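Local coordinates for glutamate--tRNA ligase (Methanothermobacter thermautotrophicus, PDB 3AII), which probably activates glutamate with ATP and transfers it, by way of glutamyl-adenylate, to the acceptor end of tRNA(Glu), at residues N465-G470 and R474-G479; E146-I151 and A259-T264; R369-E374 and W386-G391; A502-P507 and V529-F534. One frame throughout, in Å; residues are numbered along the deposited sequence.

Interaction 1: residues N465-G470 and R474-G479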
# COMPACT_ATOMS: atom_id res chain seq x y z
N ASN A 465 -18.94 -41.59 1.66
CA ASN A 465 -20.03 -40.88 2.32
C ASN A 465 -20.18 -41.45 3.73
O ASN A 465 -20.11 -42.66 3.92
CB ASN A 465 -21.33 -41.09 1.54
CG ASN A 465 -21.16 -40.81 0.06
OD1 ASN A 465 -20.54 -39.83 -0.32
ND2 ASN A 465 -21.70 -41.70 -0.78
N VAL A 466 -20.34 -40.57 4.71
CA VAL A 466 -20.44 -41.00 6.09
C VAL A 466 -21.57 -40.26 6.78
O VAL A 466 -22.11 -39.29 6.23
CB VAL A 466 -19.15 -40.70 6.84
CG1 VAL A 466 -17.99 -41.51 6.25
CG2 VAL A 466 -18.86 -39.19 6.81
N ILE A 467 -21.95 -40.73 7.97
CA ILE A 467 -22.89 -40.02 8.81
C ILE A 467 -22.24 -39.72 10.15
O ILE A 467 -21.69 -40.62 10.80
CB ILE A 467 -24.21 -40.81 8.98
CG1 ILE A 467 -24.86 -41.01 7.61
CG2 ILE A 467 -25.16 -40.07 9.92
CD1 ILE A 467 -25.96 -41.99 7.60
N TYR A 468 -22.26 -38.45 10.54
CA TYR A 468 -21.68 -38.02 11.80
C TYR A 468 -22.82 -37.83 12.80
O TYR A 468 -23.68 -36.97 12.61
CB TYR A 468 -20.91 -36.70 11.59
CG TYR A 468 -20.13 -36.21 12.79
CD1 TYR A 468 -19.31 -37.07 13.50
CD2 TYR A 468 -20.22 -34.88 13.20
CE1 TYR A 468 -18.59 -36.62 14.60
CE2 TYR A 468 -19.51 -34.43 14.30
CZ TYR A 468 -18.69 -35.30 14.99
OH TYR A 468 -17.97 -34.87 16.09
N SER A 469 -22.83 -38.64 13.85
CA SER A 469 -23.83 -38.43 14.89
C SER A 469 -23.39 -39.05 16.20
O SER A 469 -22.67 -40.05 16.20
CB SER A 469 -25.21 -38.95 14.47
OG SER A 469 -25.22 -40.36 14.36
N GLY A 470 -23.78 -38.42 17.30
CA GLY A 470 -23.37 -38.87 18.62
C GLY A 470 -21.87 -38.82 18.78
O GLY A 470 -21.31 -39.54 19.61
N ARG A 474 -19.65 -42.67 10.99
CA ARG A 474 -19.93 -44.01 10.48
C ARG A 474 -20.02 -44.08 8.96
O ARG A 474 -20.69 -43.27 8.33
CB ARG A 474 -21.22 -44.57 11.09
CG ARG A 474 -21.70 -45.83 10.39
CD ARG A 474 -22.82 -46.52 11.15
NE ARG A 474 -22.38 -47.04 12.45
CZ ARG A 474 -21.64 -48.13 12.61
NH1 ARG A 474 -21.29 -48.53 13.82
NH2 ARG A 474 -21.23 -48.82 11.54
N TYR A 475 -19.35 -45.08 8.39
CA TYR A 475 -19.36 -45.33 6.95
C TYR A 475 -20.77 -45.58 6.44
O TYR A 475 -21.54 -46.33 7.08
CB TYR A 475 -18.50 -46.54 6.62
CG TYR A 475 -18.46 -46.87 5.15
CD1 TYR A 475 -17.61 -46.18 4.30
CD2 TYR A 475 -19.29 -47.85 4.61
CE1 TYR A 475 -17.57 -46.46 2.95
CE2 TYR A 475 -19.25 -48.13 3.26
CZ TYR A 475 -18.39 -47.44 2.43
OH TYR A 475 -18.35 -47.72 1.09
N HIS A 476 -21.12 -44.98 5.31
CA HIS A 476 -22.40 -45.26 4.65
C HIS A 476 -22.23 -45.91 3.28
O HIS A 476 -22.82 -46.96 3.01
CB HIS A 476 -23.26 -44.00 4.54
CG HIS A 476 -24.57 -44.23 3.85
ND1 HIS A 476 -24.72 -44.09 2.48
CD2 HIS A 476 -25.78 -44.61 4.32
CE1 HIS A 476 -25.97 -44.36 2.15
NE2 HIS A 476 -26.63 -44.68 3.24
N SER A 477 -21.43 -45.30 2.41
CA SER A 477 -21.32 -45.76 1.03
C SER A 477 -20.17 -45.00 0.38
O SER A 477 -19.48 -44.26 1.06
CB SER A 477 -22.61 -45.43 0.28
OG SER A 477 -22.95 -44.05 0.44
N GLU A 478 -20.00 -45.17 -0.92
CA GLU A 478 -18.84 -44.58 -1.60
C GLU A 478 -19.21 -43.71 -2.80
O GLU A 478 -18.51 -42.74 -3.10
CB GLU A 478 -17.85 -45.68 -2.03
CG GLU A 478 -16.59 -45.13 -2.70
CD GLU A 478 -15.50 -46.19 -2.91
OE1 GLU A 478 -15.54 -47.25 -2.26
OE2 GLU A 478 -14.58 -45.94 -3.73
N GLY A 479 -20.30 -44.03 -3.48
CA GLY A 479 -20.63 -43.37 -4.74
C GLY A 479 -21.28 -42.00 -4.67
O GLY A 479 -21.82 -41.59 -3.65

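Interaction 2: residues E146-I151 and A259-T264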
# COMPACT_ATOMS: atom_id res chain seq x y z
N GLU A 146 14.44 4.00 7.27
CA GLU A 146 14.33 2.76 6.49
C GLU A 146 13.57 2.95 5.18
O GLU A 146 13.74 2.19 4.23
CB GLU A 146 13.70 1.65 7.35
CG GLU A 146 12.28 1.97 7.81
CD GLU A 146 11.83 1.13 8.98
OE1 GLU A 146 12.56 0.19 9.38
OE2 GLU A 146 10.73 1.40 9.52
N ALA A 147 12.73 3.99 5.12
CA ALA A 147 11.88 4.20 3.96
C ALA A 147 12.64 4.54 2.68
O ALA A 147 12.14 4.30 1.58
CB ALA A 147 10.84 5.29 4.25
N TYR A 148 13.83 5.12 2.79
CA TYR A 148 14.57 5.48 1.59
C TYR A 148 14.83 4.25 0.72
O TYR A 148 14.78 4.33 -0.50
CB TYR A 148 15.90 6.15 1.93
CG TYR A 148 15.73 7.52 2.55
CD1 TYR A 148 15.45 8.63 1.77
CD2 TYR A 148 15.84 7.69 3.92
CE1 TYR A 148 15.30 9.89 2.34
CE2 TYR A 148 15.69 8.93 4.50
CZ TYR A 148 15.42 10.02 3.71
OH TYR A 148 15.27 11.25 4.31
N ASP A 149 15.12 3.13 1.36
CA ASP A 149 15.33 1.89 0.62
C ASP A 149 14.03 1.13 0.36
O ASP A 149 13.91 0.45 -0.66
CB ASP A 149 16.33 0.99 1.34
CG ASP A 149 17.75 1.54 1.28
OD1 ASP A 149 18.09 2.24 0.31
OD2 ASP A 149 18.52 1.26 2.23
N MET A 150 13.07 1.25 1.27
CA MET A 150 11.83 0.47 1.14
C MET A 150 10.97 0.94 -0.03
O MET A 150 10.38 0.13 -0.75
CB MET A 150 11.01 0.49 2.44
CG MET A 150 11.65 -0.26 3.60
SD MET A 150 10.51 -0.35 5.00
CE MET A 150 10.12 1.38 5.24
N ILE A 151 10.90 2.26 -0.22
CA ILE A 151 10.06 2.82 -1.26
C ILE A 151 10.43 2.35 -2.67
O ILE A 151 9.57 1.92 -3.41
CB ILE A 151 9.99 4.36 -1.13
CG1 ILE A 151 9.09 4.72 0.06
CG2 ILE A 151 9.45 4.97 -2.43
CD1 ILE A 151 9.12 6.20 0.43
N ALA A 259 15.80 20.44 14.62
CA ALA A 259 15.68 19.00 14.82
C ALA A 259 16.69 18.28 13.95
O ALA A 259 17.02 18.74 12.86
CB ALA A 259 14.26 18.53 14.48
N GLU A 260 17.18 17.15 14.43
CA GLU A 260 18.09 16.33 13.64
C GLU A 260 17.33 15.64 12.52
O GLU A 260 16.33 14.95 12.75
CB GLU A 260 18.75 15.28 14.54
CG GLU A 260 19.54 14.23 13.78
CD GLU A 260 20.05 13.13 14.69
OE1 GLU A 260 20.27 13.40 15.89
OE2 GLU A 260 20.23 11.99 14.21
N HIS A 261 17.81 15.82 11.29
CA HIS A 261 17.29 15.10 10.14
C HIS A 261 18.09 13.81 10.02
O HIS A 261 19.30 13.83 10.20
CB HIS A 261 17.47 15.95 8.88
CG HIS A 261 16.70 15.46 7.69
ND1 HIS A 261 17.08 14.37 6.95
CD2 HIS A 261 15.58 15.95 7.10
CE1 HIS A 261 16.22 14.18 5.97
NE2 HIS A 261 15.30 15.13 6.03
N PRO A 262 17.42 12.70 9.71
CA PRO A 262 18.14 11.42 9.67
C PRO A 262 19.18 11.32 8.55
O PRO A 262 20.14 10.56 8.70
CB PRO A 262 17.02 10.39 9.49
CG PRO A 262 15.82 11.05 10.06
CD PRO A 262 15.97 12.50 9.68
N ARG A 263 18.99 12.05 7.46
CA ARG A 263 20.00 12.12 6.41
C ARG A 263 21.05 13.20 6.62
O ARG A 263 22.25 12.94 6.57
CB ARG A 263 19.36 12.34 5.03
CG ARG A 263 18.94 11.08 4.33
CD ARG A 263 18.43 11.35 2.92
NE ARG A 263 19.43 11.10 1.88
CZ ARG A 263 20.07 12.04 1.19
NH1 ARG A 263 19.82 13.33 1.39
NH2 ARG A 263 20.95 11.68 0.26
N THR A 264 20.59 14.43 6.83
CA THR A 264 21.48 15.58 6.85
C THR A 264 21.86 16.03 8.26
O THR A 264 22.56 17.02 8.43
CB THR A 264 20.85 16.77 6.10
OG1 THR A 264 19.61 17.11 6.73
CG2 THR A 264 20.58 16.39 4.65

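Interaction 3: residues R369-E374 and W386-G391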
# COMPACT_ATOMS: atom_id res chain seq x y z
N ARG A 369 -2.49 -3.21 -9.93
CA ARG A 369 -2.37 -2.41 -11.14
C ARG A 369 -3.69 -2.39 -11.90
O ARG A 369 -4.14 -1.34 -12.33
CB ARG A 369 -1.25 -2.92 -12.05
CG ARG A 369 -1.07 -2.07 -13.31
CD ARG A 369 0.13 -2.52 -14.14
NE ARG A 369 1.40 -2.32 -13.45
CZ ARG A 369 2.13 -1.20 -13.50
NH1 ARG A 369 3.27 -1.13 -12.84
NH2 ARG A 369 1.72 -0.15 -14.20
N LYS A 370 -4.33 -3.55 -12.02
CA LYS A 370 -5.58 -3.64 -12.77
C LYS A 370 -6.68 -2.80 -12.12
O LYS A 370 -7.43 -2.11 -12.81
CB LYS A 370 -6.04 -5.09 -12.94
CG LYS A 370 -7.38 -5.21 -13.65
CD LYS A 370 -7.65 -6.60 -14.19
CE LYS A 370 -9.03 -6.66 -14.84
NZ LYS A 370 -9.27 -7.92 -15.59
N LEU A 371 -6.75 -2.84 -10.79
CA LEU A 371 -7.73 -2.06 -10.05
C LEU A 371 -7.56 -0.58 -10.34
O LEU A 371 -8.50 0.11 -10.74
CB LEU A 371 -7.57 -2.30 -8.55
CG LEU A 371 -8.48 -1.42 -7.68
CD1 LEU A 371 -9.94 -1.78 -7.93
CD2 LEU A 371 -8.14 -1.56 -6.21
N MET A 372 -6.34 -0.09 -10.15
CA MET A 372 -6.08 1.34 -10.33
C MET A 372 -6.30 1.82 -11.75
O MET A 372 -6.75 2.94 -11.97
CB MET A 372 -4.67 1.70 -9.86
CG MET A 372 -4.43 1.37 -8.39
SD MET A 372 -5.74 2.00 -7.33
CE MET A 372 -5.06 1.67 -5.71
N VAL A 373 -5.96 0.98 -12.72
CA VAL A 373 -6.16 1.33 -14.12
C VAL A 373 -7.64 1.44 -14.46
O VAL A 373 -8.06 2.38 -15.13
CB VAL A 373 -5.49 0.31 -15.06
CG1 VAL A 373 -5.98 0.49 -16.49
CG2 VAL A 373 -3.96 0.46 -15.00
N GLU A 374 -8.43 0.47 -14.00
CA GLU A 374 -9.86 0.47 -14.33
C GLU A 374 -10.62 1.59 -13.62
O GLU A 374 -11.63 2.08 -14.14
CB GLU A 374 -10.49 -0.91 -14.10
CG GLU A 374 -10.88 -1.24 -12.66
CD GLU A 374 -11.39 -2.67 -12.51
OE1 GLU A 374 -11.31 -3.45 -13.48
OE2 GLU A 374 -11.86 -3.02 -11.40
N TRP A 386 -11.89 -3.88 -0.03
CA TRP A 386 -10.90 -4.94 -0.14
C TRP A 386 -11.46 -6.10 -0.96
O TRP A 386 -10.72 -6.76 -1.68
CB TRP A 386 -10.40 -5.39 1.23
CG TRP A 386 -9.45 -4.42 1.83
CD1 TRP A 386 -9.69 -3.55 2.85
CD2 TRP A 386 -8.10 -4.18 1.41
NE1 TRP A 386 -8.57 -2.80 3.11
CE2 TRP A 386 -7.58 -3.17 2.23
CE3 TRP A 386 -7.28 -4.73 0.42
CZ2 TRP A 386 -6.28 -2.69 2.10
CZ3 TRP A 386 -5.99 -4.26 0.29
CH2 TRP A 386 -5.50 -3.25 1.12
N LYS A 387 -12.77 -6.31 -0.89
CA LYS A 387 -13.41 -7.36 -1.67
C LYS A 387 -13.20 -7.13 -3.16
O LYS A 387 -13.13 -8.08 -3.94
CB LYS A 387 -14.89 -7.49 -1.32
CG LYS A 387 -15.12 -8.17 0.02
CD LYS A 387 -16.58 -8.17 0.46
CE LYS A 387 -16.72 -8.87 1.81
NZ LYS A 387 -18.09 -8.77 2.38
N LYS A 388 -13.11 -5.87 -3.56
CA LYS A 388 -12.83 -5.54 -4.94
C LYS A 388 -11.42 -6.01 -5.32
O LYS A 388 -11.20 -6.54 -6.41
CB LYS A 388 -12.97 -4.03 -5.15
CG LYS A 388 -12.70 -3.57 -6.56
CD LYS A 388 -13.50 -4.37 -7.57
CE LYS A 388 -13.24 -3.86 -8.97
NZ LYS A 388 -13.48 -4.90 -10.00
N ILE A 389 -10.47 -5.81 -4.43
CA ILE A 389 -9.10 -6.22 -4.71
C ILE A 389 -9.04 -7.75 -4.70
O ILE A 389 -8.38 -8.37 -5.54
CB ILE A 389 -8.12 -5.64 -3.68
CG1 ILE A 389 -8.02 -4.11 -3.84
CG2 ILE A 389 -6.74 -6.27 -3.82
CD1 ILE A 389 -7.22 -3.44 -2.75
N TYR A 390 -9.76 -8.36 -3.76
CA TYR A 390 -9.74 -9.82 -3.65
C TYR A 390 -10.33 -10.46 -4.90
O TYR A 390 -9.85 -11.50 -5.35
CB TYR A 390 -10.52 -10.28 -2.41
CG TYR A 390 -9.96 -9.80 -1.09
CD1 TYR A 390 -8.63 -9.44 -0.97
CD2 TYR A 390 -10.76 -9.75 0.05
CE1 TYR A 390 -8.11 -9.01 0.24
CE2 TYR A 390 -10.25 -9.32 1.26
CZ TYR A 390 -8.92 -8.95 1.35
OH TYR A 390 -8.40 -8.54 2.55
N GLY A 391 -11.38 -9.85 -5.43
CA GLY A 391 -12.00 -10.34 -6.65
C GLY A 391 -11.04 -10.41 -7.82
O GLY A 391 -11.02 -11.39 -8.57

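Interaction 4: residues A502-P507 and V529-F534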
# COMPACT_ATOMS: atom_id res chain seq x y z
N ALA A 502 0.03 -27.52 10.41
CA ALA A 502 0.10 -26.24 9.71
C ALA A 502 -0.68 -25.18 10.46
O ALA A 502 -1.54 -25.49 11.28
CB ALA A 502 -0.44 -26.37 8.29
N GLU A 503 -0.38 -23.93 10.17
CA GLU A 503 -1.19 -22.84 10.68
C GLU A 503 -1.30 -21.76 9.64
O GLU A 503 -0.47 -21.67 8.73
CB GLU A 503 -0.63 -22.28 11.98
CG GLU A 503 0.75 -21.70 11.87
CD GLU A 503 1.34 -21.38 13.23
OE1 GLU A 503 1.48 -22.31 14.05
OE2 GLU A 503 1.65 -20.19 13.49
N VAL A 504 -2.36 -20.98 9.76
CA VAL A 504 -2.62 -19.89 8.84
C VAL A 504 -2.83 -18.63 9.66
O VAL A 504 -3.63 -18.62 10.60
CB VAL A 504 -3.87 -20.18 7.99
CG1 VAL A 504 -4.13 -19.03 7.01
CG2 VAL A 504 -3.71 -21.50 7.24
N ILE A 505 -2.08 -17.59 9.32
CA ILE A 505 -2.27 -16.29 9.98
C ILE A 505 -3.31 -15.52 9.21
O ILE A 505 -3.16 -15.29 8.00
CB ILE A 505 -0.97 -15.49 10.05
CG1 ILE A 505 0.12 -16.35 10.69
CG2 ILE A 505 -1.21 -14.19 10.82
CD1 ILE A 505 -0.25 -16.92 12.04
N MET A 506 -4.39 -15.13 9.89
CA MET A 506 -5.52 -14.49 9.23
C MET A 506 -5.30 -12.98 9.15
O MET A 506 -4.37 -12.45 9.76
CB MET A 506 -6.84 -14.83 9.95
CG MET A 506 -7.09 -16.32 10.15
SD MET A 506 -7.14 -17.25 8.59
CE MET A 506 -8.66 -16.69 7.88
N PRO A 507 -6.14 -12.28 8.38
CA PRO A 507 -5.86 -10.86 8.16
C PRO A 507 -5.95 -10.00 9.42
O PRO A 507 -5.46 -8.88 9.40
CB PRO A 507 -6.92 -10.46 7.12
CG PRO A 507 -7.21 -11.74 6.39
CD PRO A 507 -7.20 -12.77 7.48
N VAL A 529 -1.22 -20.90 -2.62
CA VAL A 529 -2.02 -22.08 -2.86
C VAL A 529 -3.48 -21.81 -2.54
O VAL A 529 -3.82 -20.77 -1.95
CB VAL A 529 -1.54 -23.26 -1.98
CG1 VAL A 529 -0.08 -23.56 -2.28
CG2 VAL A 529 -1.73 -22.93 -0.49
N GLN A 530 -4.33 -22.73 -2.96
CA GLN A 530 -5.72 -22.73 -2.56
C GLN A 530 -5.93 -23.83 -1.52
O GLN A 530 -5.79 -25.03 -1.80
CB GLN A 530 -6.64 -22.96 -3.76
CG GLN A 530 -8.10 -22.93 -3.37
CD GLN A 530 -9.05 -22.91 -4.56
OE1 GLN A 530 -8.64 -23.12 -5.71
NE2 GLN A 530 -10.32 -22.64 -4.29
N LEU A 531 -6.23 -23.41 -0.29
CA LEU A 531 -6.65 -24.34 0.74
C LEU A 531 -8.14 -24.54 0.53
O LEU A 531 -8.95 -23.65 0.81
CB LEU A 531 -6.35 -23.72 2.11
CG LEU A 531 -4.87 -23.38 2.31
CD1 LEU A 531 -4.62 -22.79 3.69
CD2 LEU A 531 -3.98 -24.62 2.08
N GLU A 532 -8.50 -25.70 -0.02
CA GLU A 532 -9.84 -25.86 -0.56
C GLU A 532 -10.91 -25.69 0.51
O GLU A 532 -10.74 -26.18 1.63
CB GLU A 532 -9.99 -27.22 -1.22
CG GLU A 532 -9.02 -27.41 -2.39
CD GLU A 532 -9.46 -28.51 -3.31
OE1 GLU A 532 -10.51 -28.35 -3.96
OE2 GLU A 532 -8.77 -29.54 -3.38
N ARG A 533 -11.96 -24.97 0.15
CA ARG A 533 -13.08 -24.69 1.06
C ARG A 533 -12.65 -23.85 2.26
O ARG A 533 -13.37 -23.76 3.26
CB ARG A 533 -13.74 -26.00 1.53
CG ARG A 533 -14.26 -26.89 0.40
CD ARG A 533 -15.12 -28.08 0.92
NE ARG A 533 -16.38 -27.64 1.52
CZ ARG A 533 -16.61 -27.62 2.83
NH1 ARG A 533 -17.78 -27.19 3.30
NH2 ARG A 533 -15.68 -28.03 3.68
N PHE A 534 -11.47 -23.24 2.18
CA PHE A 534 -10.98 -22.40 3.26
C PHE A 534 -10.54 -21.03 2.72
O PHE A 534 -11.11 -20.00 3.06
CB PHE A 534 -9.87 -23.11 4.05
CG PHE A 534 -9.39 -22.35 5.25
CD1 PHE A 534 -10.13 -22.36 6.43
CD2 PHE A 534 -8.20 -21.64 5.21
CE1 PHE A 534 -9.68 -21.65 7.54
CE2 PHE A 534 -7.75 -20.93 6.33
CZ PHE A 534 -8.49 -20.94 7.49

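Interaction 1: residues N465-G470 and R474-G479
N465 and S477 pair within a classic beta bulge of an antiparallel hairpin, strands 464-469 and 472-477, in one of the two beta-barrels of the anticodon-binding region. At the turn end the ladder is regular: I467 and R474 form a hydrogen-bonded pair, with I467 N 2.9 Å from R474 O and the reciprocal R474 N to I467 O bond just as short. Further along, H476 and S477 both face N465. The carbonyl of N465 takes the amide of H476 (N to O 2.9 Å) and, more weakly, that of S477, while N465 N gives a nearly straight bond to S477 O, 2.8 Å.

Asparagine suits this place because its amide reaches beyond the strand. With CG beside the backbone N (chi1 -49°), ND2 reaches S477 OG at 2.9 Å and G479 O at 2.9 Å, both acceptors lying in the amide plane, so both of its N-H groups are used. Its OD1 accepts from R459 NH1. S477 OG also meets H476 ND1 at 2.7 Å, and G479 is the N-cap of helix 480-486. With an alanine here, S477 OG and G479 O would probably lose their amide donor and R459 one acceptor, loosening the tie between the bulge and the start of helix 480-486. The beta-branched V466 packs on V415, L458 and L460.

Bonded through both its oxygen and its nitrogen, the buried N465 amide is fixed in its rotation, and its polar grip ties the irregular end of the hairpin to the start of the next helix.

Interaction 2: residues E146-I151 and A259-T264
Y148, near the start of helix 147-158, and R263, in the irregular loop between strands 252-256 and 270-272, have CA atoms 9.8 Å apart, so the backbones stay well separated and side chains span the gap. The tyrosine ring supplies the length needed. Its phenol end meets the aliphatic part of the arginine: Y148 CZ lies 3.4 Å from R263 CD, and R263 CG follows at 3.7 Å from the same atom. The guanidinium plane is turned 50° from the ring; R263 CZ is 5.9 Å from the Y148 ring centroid, so any cation-pi attraction is at most weak, and its charge is met instead by D170. H261 approaches from another side, CE1 at its ring edge 3.5 Å from Y148 OH. That imidazole is held by R263 N, which donates to H261 ND1 (3.0 Å) close to the ring plane. D137 gathers the polar ends, its carboxylate bonding Y148 OH and its backbone oxygen H261 NE2. A leucine in place of Y148 would probably leave the D137 carboxylate without its hydroxyl mate and open a gap beside the R263 methylenes. Within the catalytic domain the contact lies against I167 of strand 164-167, which touches both Y148 and R263, while H261 leans on Y271 of strand 270-272.

Interaction 3: residues R369-E374 and W386-G391
K388 and I389 of helix 386-397 meet L371 and E374 of helix 365-375, the two short segments passing at 117° with their axes 10.1 Å apart at closest approach. The second helix opens with W386, whose indole touches I111 of helix 111-126.

K388 follows two residues later and makes two kinds of contact. Its first torsion sets CG anti to the backbone N (chi1 180°), which places that methylene 3.6 Å from L371 CD1. The bend at the next bond (chi2 51°) then sends the rest of the chain toward E374, which approaches from the other helix, and the ammonium closes a salt bridge with K388 NZ 2.8 Å from E374 OE2. The hydrogen bond within this bridge is weak, and the exact placing of the lysine end is doubtful. Long, flexible side chains suit this solvent-facing margin, where charges can pair without burial.

I389 is next and is buried. Its CG1 is 3.5 Å from L371 CD2, tight for two carbons, the two side chains crossing at about a right angle. L371 and I389 also have the nearest CA atoms of the two segments, 6.9 Å apart. M384, just before the helix, touches both residues, and L392 packs on L371.

Apolar packing flanked by an exposed ion pair is ordinary helix-helix packing; its place near the end of the catalytic region is consistent with the helical stem-contact fold that follows the Rossmann fold in class I synthetases.

Interaction 4: residues A502-P507 and V529-F534
F534 and V504 carry most of this contact between the strand 500-505 segment and the end of strand 528-531, with L531 and M506 filling in beside them. F534 reaches across with CG anti to its backbone N (chi1 -175°), a torsion that sends the ring toward V504. V504 CG1 comes in at the ring edge, near its plane, 4.1 Å from F534 CE2. The other methyl of the valine, CG2, rests 3.9 Å from L531 CD1 and 4.2 Å from F534 CE2. One branched residue thus serves two partners, and its compact, stiff form suits a buried position on a strand.

M506 completes the group from just beyond the strand. Its chain is folded at chi2 and chi3, and SD lies 4.1 Å from F534 CZ and 5.2 Å from the ring centroid, 68° off the normal. This is an oblique Met-aromatic contact, the polarisable sulfur lying beside the ring near CZ. F406 meets the F534 ring edge-to-face, and Y550 meets it with planes at about 80°, so aromatic neighbours hold it too.

The backbone explains how L531 and F534 come to point the same way. F534 N donates to L531 O at 2.9 Å, and E532 and R533 between them adopt the angles of a type II turn, R533 having positive phi (64°).

Strands 500-505 and 528-531 are three steps apart round a closed six-strand sheet, so these apolar side chains meet across its interior: core packing of a beta-barrel of the anticodon-binding region in this synthetase family.

Overall arrangement
Along the chain the contacts follow in series, none nesting or crossing. Interaction 2 comes first and closes the longest loop, 107 residues that include the zinc-binding cysteines, drawing two distant parts of the catalytic domain together. Interaction 3 then joins two consecutive helices across 11 residues. Interaction 1 closes a tight beta hairpin in the far barrel, three residues separating its segments, and interaction 4, last in sequence, spans 21 residues within the other barrel. In space the order differs: interaction 4 lies between, its nearest atoms about 5 Å from interaction 3 and about 12 Å from interaction 1. The centres of interactions 1 and 2 are about 63 Å apart, marking out an elongated molecule.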